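Local coordinates for single-stranded DNA specific exonuclease RecJ (Thermus thermophilus, PDB 2ZXO), which degrades single-stranded DNA in the 5' to 3' direction as a monomeric exonuclease that depends on divalent metal ions, at residues A[486-491]-A[519-524]; A[538-543]-A[599-604]. One frame throughout, in Å; residues are numbered along the deposited sequence.

Contact 1: residues A[486-491]-A[519-524]; sequences GVRVLA and AYEVQA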
loop_
_atom_site.group_PDB
_atom_site.type_symbol
_atom_site.label_atom_id
_atom_site.label_comp_id
_atom_site.label_asym_id
_atom_site.label_seq_id
_atom_site.Cartn_x
_atom_site.Cartn_y
_atom_site.Cartn_z
ATOM N N GLY A 486 15.387 -11.743 21.907
ATOM C CA GLY A 486 16.644 -11.472 21.236
ATOM C C GLY A 486 16.678 -10.444 20.124
ATOM O O GLY A 486 17.766 -10.160 19.613
ATOM N N VAL A 487 15.535 -9.892 19.717
ATOM C CA VAL A 487 15.558 -8.891 18.651
ATOM C C VAL A 487 15.057 -7.550 19.172
ATOM O O VAL A 487 14.045 -7.492 19.871
ATOM C CB VAL A 487 14.732 -9.356 17.389
ATOM C CG1 VAL A 487 14.085 -10.701 17.641
ATOM C CG2 VAL A 487 13.727 -8.307 16.988
ATOM N N ARG A 488 15.767 -6.468 18.853
ATOM C CA ARG A 488 15.342 -5.169 19.349
ATOM C C ARG A 488 14.197 -4.578 18.538
ATOM O O ARG A 488 14.227 -4.552 17.322
ATOM C CB ARG A 488 16.518 -4.183 19.380
ATOM C CG ARG A 488 16.233 -2.924 20.223
ATOM C CD ARG A 488 17.504 -2.138 20.546
ATOM N NE ARG A 488 17.794 -1.137 19.536
ATOM C CZ ARG A 488 17.644 0.166 19.733
ATOM N NH1 ARG A 488 17.223 0.612 20.910
ATOM N NH2 ARG A 488 17.877 1.020 18.745
ATOM N N VAL A 489 13.191 -4.079 19.233
ATOM C CA VAL A 489 12.033 -3.492 18.589
ATOM C C VAL A 489 11.873 -2.031 19.053
ATOM O O VAL A 489 12.065 -1.720 20.227
ATOM C CB VAL A 489 10.778 -4.377 18.914
ATOM C CG1 VAL A 489 10.946 -4.996 20.264
ATOM C CG2 VAL A 489 9.501 -3.572 18.858
ATOM N N LEU A 490 11.556 -1.133 18.125
ATOM C CA LEU A 490 11.381 0.281 18.457
ATOM C C LEU A 490 9.920 0.613 18.279
ATOM O O LEU A 490 9.280 0.098 17.370
ATOM C CB LEU A 490 12.249 1.154 17.553
ATOM C CG LEU A 490 13.722 1.159 17.994
ATOM C CD1 LEU A 490 14.625 0.613 16.888
ATOM C CD2 LEU A 490 14.127 2.577 18.369
ATOM N N ALA A 491 9.382 1.477 19.130
ATOM C CA ALA A 491 7.959 1.765 19.029
ATOM C C ALA A 491 7.461 2.982 19.784
ATOM O O ALA A 491 8.124 3.521 20.663
ATOM C CB ALA A 491 7.170 0.534 19.502
ATOM N N ALA A 519 22.389 -3.035 11.911
ATOM C CA ALA A 519 21.687 -3.701 12.995
ATOM C C ALA A 519 20.330 -4.090 12.397
ATOM O O ALA A 519 19.726 -3.304 11.662
ATOM C CB ALA A 519 21.512 -2.746 14.180
ATOM N N TYR A 520 19.857 -5.303 12.682
ATOM C CA TYR A 520 18.575 -5.743 12.128
ATOM C C TYR A 520 17.628 -5.850 13.263
ATOM O O TYR A 520 17.799 -6.663 14.160
ATOM C CB TYR A 520 18.736 -7.081 11.422
ATOM C CG TYR A 520 19.627 -6.976 10.222
ATOM C CD1 TYR A 520 19.105 -6.682 8.964
ATOM C CD2 TYR A 520 21.000 -7.092 10.356
ATOM C CE1 TYR A 520 19.934 -6.496 7.869
ATOM C CE2 TYR A 520 21.834 -6.912 9.275
ATOM C CZ TYR A 520 21.299 -6.612 8.041
ATOM O OH TYR A 520 22.152 -6.402 6.997
ATOM N N GLU A 521 16.620 -5.004 13.212
ATOM C CA GLU A 521 15.643 -4.915 14.270
ATOM C C GLU A 521 14.267 -4.509 13.729
ATOM O O GLU A 521 14.114 -4.135 12.569
ATOM C CB GLU A 521 16.162 -3.923 15.312
ATOM C CG GLU A 521 17.249 -3.015 14.744
ATOM C CD GLU A 521 17.912 -2.125 15.779
ATOM O OE1 GLU A 521 18.480 -2.668 16.755
ATOM O OE2 GLU A 521 17.867 -0.880 15.604
ATOM N N VAL A 522 13.277 -4.582 14.599
ATOM C CA VAL A 522 11.917 -4.323 14.228
ATOM C C VAL A 522 11.350 -2.979 14.628
ATOM O O VAL A 522 11.489 -2.527 15.765
ATOM C CB VAL A 522 11.022 -5.455 14.798
ATOM C CG1 VAL A 522 9.570 -5.270 14.371
ATOM C CG2 VAL A 522 11.560 -6.815 14.319
ATOM N N GLN A 523 10.702 -2.360 13.658
ATOM C CA GLN A 523 10.032 -1.096 13.816
ATOM C C GLN A 523 8.569 -1.494 14.015
ATOM O O GLN A 523 7.890 -1.900 13.061
ATOM C CB GLN A 523 10.164 -0.291 12.520
ATOM C CG GLN A 523 9.731 1.144 12.609
ATOM C CD GLN A 523 10.607 1.922 13.575
ATOM O OE1 GLN A 523 11.854 1.915 13.472
ATOM N NE2 GLN A 523 9.963 2.601 14.530
ATOM N N ALA A 524 8.081 -1.404 15.241
ATOM C CA ALA A 524 6.692 -1.751 15.527
ATOM C C ALA A 524 5.729 -0.778 14.839
ATOM O O ALA A 524 5.933 0.423 14.921
ATOM C CB ALA A 524 6.467 -1.712 17.016
#
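V489 pairs with V522, and L490 with Q523, in a parallel match of strands 487-491 and 519-524, whose axes differ by 28° in direction. L490 is gripped at both backbone polar atoms. L490 N donates to V522 O at 2.7 Å, and L490 O accepts from A524 N at 2.9 Å. V522 N also bonds to R488 O, though the modelled position of R488 O is doubtful.

R488 and E521 run alongside each other in the same direction. The R488 chain runs out with CG anti to the backbone N (chi1 -165°) and bends at chi3. This brings NE beside the carboxylate. R488 NE donates to E521 OE1 at 3.2 Å, a nearly straight hydrogen bond within a salt bridge. The oxygen lies at the guanidinium edge, in its plane, but the donor comes from above the carboxylate plane, and the two planes are 49° apart. Between these side chains NE makes the bond, and R488 NH2 stays 3.7 Å from E521 OE2, so the pair is not two-pronged. E521 OE2 instead takes a hydrogen bond from N512 ND2. L490 CD1 lies 3.8 Å from E521 OE2.

On the face that carries V489 and V522 the contacts between the segments are apolar. V487 CG2 meets V522 CG2 at 3.7 Å, and both valines also touch L464 of strand 461-466. V489 CG2 packs on A524 CB at 4.0 Å, and A491 CB meets A524 CB at 3.4 Å.

The pairing lies in the RecJ OB domain, away from the metal site. It joins two neighbouring strands of a mixed sheet, with 479-484 beyond one and 503-514 beyond the other. E521 is buried. The R488 charge and the N512 amide each engage one of its oxygens, which probably favours the ionised carboxylate.

Contact 2: residues A[538-543]-A[599-604]; sequences APFAYP and RRVEVA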
loop_
_atom_site.group_PDB
_atom_site.type_symbol
_atom_site.label_atom_id
_atom_site.label_comp_id
_atom_site.label_asym_id
_atom_site.label_seq_id
_atom_site.Cartn_x
_atom_site.Cartn_y
_atom_site.Cartn_z
ATOM N N ALA A 538 -9.936 -24.210 8.509
ATOM C CA ALA A 538 -11.025 -24.755 9.317
ATOM C C ALA A 538 -10.405 -25.788 10.278
ATOM O O ALA A 538 -9.879 -26.813 9.852
ATOM C CB ALA A 538 -12.069 -25.409 8.418
ATOM N N PRO A 539 -10.487 -25.522 11.587
ATOM C CA PRO A 539 -9.955 -26.347 12.679
ATOM C C PRO A 539 -10.326 -27.814 12.658
ATOM O O PRO A 539 -11.422 -28.189 12.270
ATOM C CB PRO A 539 -10.515 -25.692 13.938
ATOM C CG PRO A 539 -10.992 -24.350 13.506
ATOM C CD PRO A 539 -11.454 -24.538 12.099
ATOM N N PHE A 540 -9.390 -28.649 13.090
ATOM C CA PHE A 540 -9.629 -30.089 13.209
ATOM C C PHE A 540 -8.729 -30.583 14.351
ATOM O O PHE A 540 -9.000 -31.613 14.960
ATOM C CB PHE A 540 -9.317 -30.819 11.894
ATOM C CG PHE A 540 -7.869 -31.103 11.679
ATOM C CD1 PHE A 540 -7.259 -32.181 12.312
ATOM C CD2 PHE A 540 -7.100 -30.287 10.835
ATOM C CE1 PHE A 540 -5.899 -32.441 12.111
ATOM C CE2 PHE A 540 -5.733 -30.542 10.626
ATOM C CZ PHE A 540 -5.132 -31.613 11.262
ATOM N N ALA A 541 -7.678 -29.816 14.652
ATOM C CA ALA A 541 -6.732 -30.164 15.699
ATOM C C ALA A 541 -6.771 -29.087 16.780
ATOM O O ALA A 541 -6.473 -27.945 16.516
ATOM C CB ALA A 541 -5.325 -30.265 15.098
ATOM N N TYR A 542 -7.118 -29.441 18.003
ATOM C CA TYR A 542 -7.203 -28.429 19.034
ATOM C C TYR A 542 -6.161 -28.586 20.122
ATOM O O TYR A 542 -6.205 -29.537 20.914
ATOM C CB TYR A 542 -8.590 -28.436 19.650
ATOM C CG TYR A 542 -9.681 -28.123 18.666
ATOM C CD1 TYR A 542 -9.951 -28.976 17.582
ATOM C CD2 TYR A 542 -10.449 -26.968 18.803
ATOM C CE1 TYR A 542 -10.947 -28.678 16.681
ATOM C CE2 TYR A 542 -11.455 -26.664 17.897
ATOM C CZ TYR A 542 -11.690 -27.518 16.851
ATOM O OH TYR A 542 -12.665 -27.187 15.962
ATOM N N PRO A 543 -5.194 -27.650 20.159
ATOM C CA PRO A 543 -4.109 -27.624 21.127
ATOM C C PRO A 543 -4.624 -27.781 22.525
ATOM O O PRO A 543 -5.489 -27.024 22.966
ATOM C CB PRO A 543 -3.487 -26.254 20.900
ATOM C CG PRO A 543 -3.573 -26.126 19.451
ATOM C CD PRO A 543 -4.975 -26.605 19.139
ATOM N N ARG A 599 -10.781 -36.040 11.266
ATOM C CA ARG A 599 -10.520 -36.285 12.668
ATOM C C ARG A 599 -10.569 -35.053 13.585
ATOM O O ARG A 599 -9.522 -34.467 13.814
ATOM C CB ARG A 599 -9.126 -36.920 12.776
ATOM C CG ARG A 599 -9.072 -38.388 12.391
ATOM C CD ARG A 599 -9.126 -39.240 13.637
ATOM N NE ARG A 599 -10.359 -39.009 14.379
ATOM C CZ ARG A 599 -10.539 -39.339 15.654
ATOM N NH1 ARG A 599 -9.559 -39.921 16.332
ATOM N NH2 ARG A 599 -11.696 -39.066 16.250
ATOM N N ARG A 600 -11.734 -34.650 14.102
ATOM C CA ARG A 600 -11.775 -33.499 15.027
ATOM C C ARG A 600 -11.134 -34.026 16.330
ATOM O O ARG A 600 -11.768 -34.728 17.112
ATOM C CB ARG A 600 -13.222 -33.031 15.268
ATOM C CG ARG A 600 -13.411 -31.660 15.984
ATOM C CD ARG A 600 -13.120 -31.737 17.494
ATOM N NE ARG A 600 -13.504 -30.538 18.275
ATOM C CZ ARG A 600 -13.025 -30.258 19.493
ATOM N NH1 ARG A 600 -13.407 -29.158 20.144
ATOM N NH2 ARG A 600 -12.148 -31.083 20.060
ATOM N N VAL A 601 -9.865 -33.677 16.541
ATOM C CA VAL A 601 -9.087 -34.162 17.674
ATOM C C VAL A 601 -8.422 -33.109 18.547
ATOM O O VAL A 601 -8.309 -31.947 18.160
ATOM C CB VAL A 601 -7.986 -35.076 17.178
ATOM C CG1 VAL A 601 -8.595 -36.263 16.454
ATOM C CG2 VAL A 601 -7.055 -34.299 16.254
ATOM N N GLU A 602 -7.990 -33.550 19.727
ATOM C CA GLU A 602 -7.290 -32.729 20.713
ATOM C C GLU A 602 -5.838 -33.201 20.798
ATOM O O GLU A 602 -5.548 -34.377 21.060
ATOM C CB GLU A 602 -7.978 -32.815 22.077
ATOM C CG GLU A 602 -9.299 -32.065 22.098
ATOM C CD GLU A 602 -9.926 -32.032 23.470
ATOM O OE1 GLU A 602 -10.878 -32.806 23.718
ATOM O OE2 GLU A 602 -9.464 -31.242 24.309
ATOM N N VAL A 603 -4.927 -32.260 20.574
ATOM C CA VAL A 603 -3.500 -32.546 20.525
ATOM C C VAL A 603 -2.704 -31.854 21.589
ATOM O O VAL A 603 -2.942 -30.687 21.900
ATOM C CB VAL A 603 -2.930 -32.139 19.146
ATOM C CG1 VAL A 603 -1.485 -32.604 19.006
ATOM C CG2 VAL A 603 -3.810 -32.716 18.030
ATOM N N ALA A 604 -1.760 -32.589 22.162
ATOM C CA ALA A 604 -0.895 -32.046 23.190
ATOM C C ALA A 604 0.510 -32.453 22.764
ATOM O O ALA A 604 0.691 -33.469 22.084
ATOM C CB ALA A 604 -1.243 -32.629 24.554
HETATM O O HOH W 1 -8.056 -28.942 23.190
#
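The guanidinium of R600 lies flat over one face of the Y542 ring, with R600 CZ 3.8 Å from the ring centre and the planes 10° apart. This is a cation-pi stack. V601 O lies at the edge of the same ring. The F540 ring has R599 O at its edge, 3.6 Å from F540 CD1, and A541 CB above one face, toward the rim.

The motif is a parallel beta pair, 541-543 with 601-603, at the margin of a five-stranded parallel sheet in the RecJ C-terminal domain. Strand 541-543 is an outermost strand of that sheet. Y542 and R600 cross at about a right angle. The arginine leaves its backbone with CG anti to N (chi1 -168°), then turns at chi2 (-75°), which lays its flat end on the tyrosine. R600 NE is 3.5 Å from Y542 CE1.

Three backbone bonds join the strands. V601 N donates to F540 O at 2.7 Å, Y542 N to V601 O at 2.8 Å and V603 N to Y542 O at 3.0 Å. On the face carrying A541, V601 and V603, A541 CB meets V603 CG2 at 4.1 Å. A541 also touches F646 of helix 643-655, while V601 and V603 pack on W588 of strand 587-588.

E602 forms a salt bridge to R552 through OE1. A water bridges the segments between Y542 O and E602 OE2, 2.9 Å from E602 OE2.

Overall arrangement
The chain reaches contact 1 first. Residues 486-491 are joined by 519-524 after 27 intervening residues, which include strand 503-514. This closes a loop wholly within the RecJ OB domain. The chain then passes from strand 517-528 to the next strand, 541-543, and so opens contact 2. Residues 599-604 close that longer loop after 55 residues containing helices 546-555 and 566-575. The two loops follow in series and neither nest nor cross. The centres of the two contacts are about 34 Å apart and their nearest atoms about 24 Å. Contact 1 pairs strands 487-492 and 517-528 within a mixed sheet, while contact 2 lies at the edge of a separate parallel sheet in the C-terminal domain.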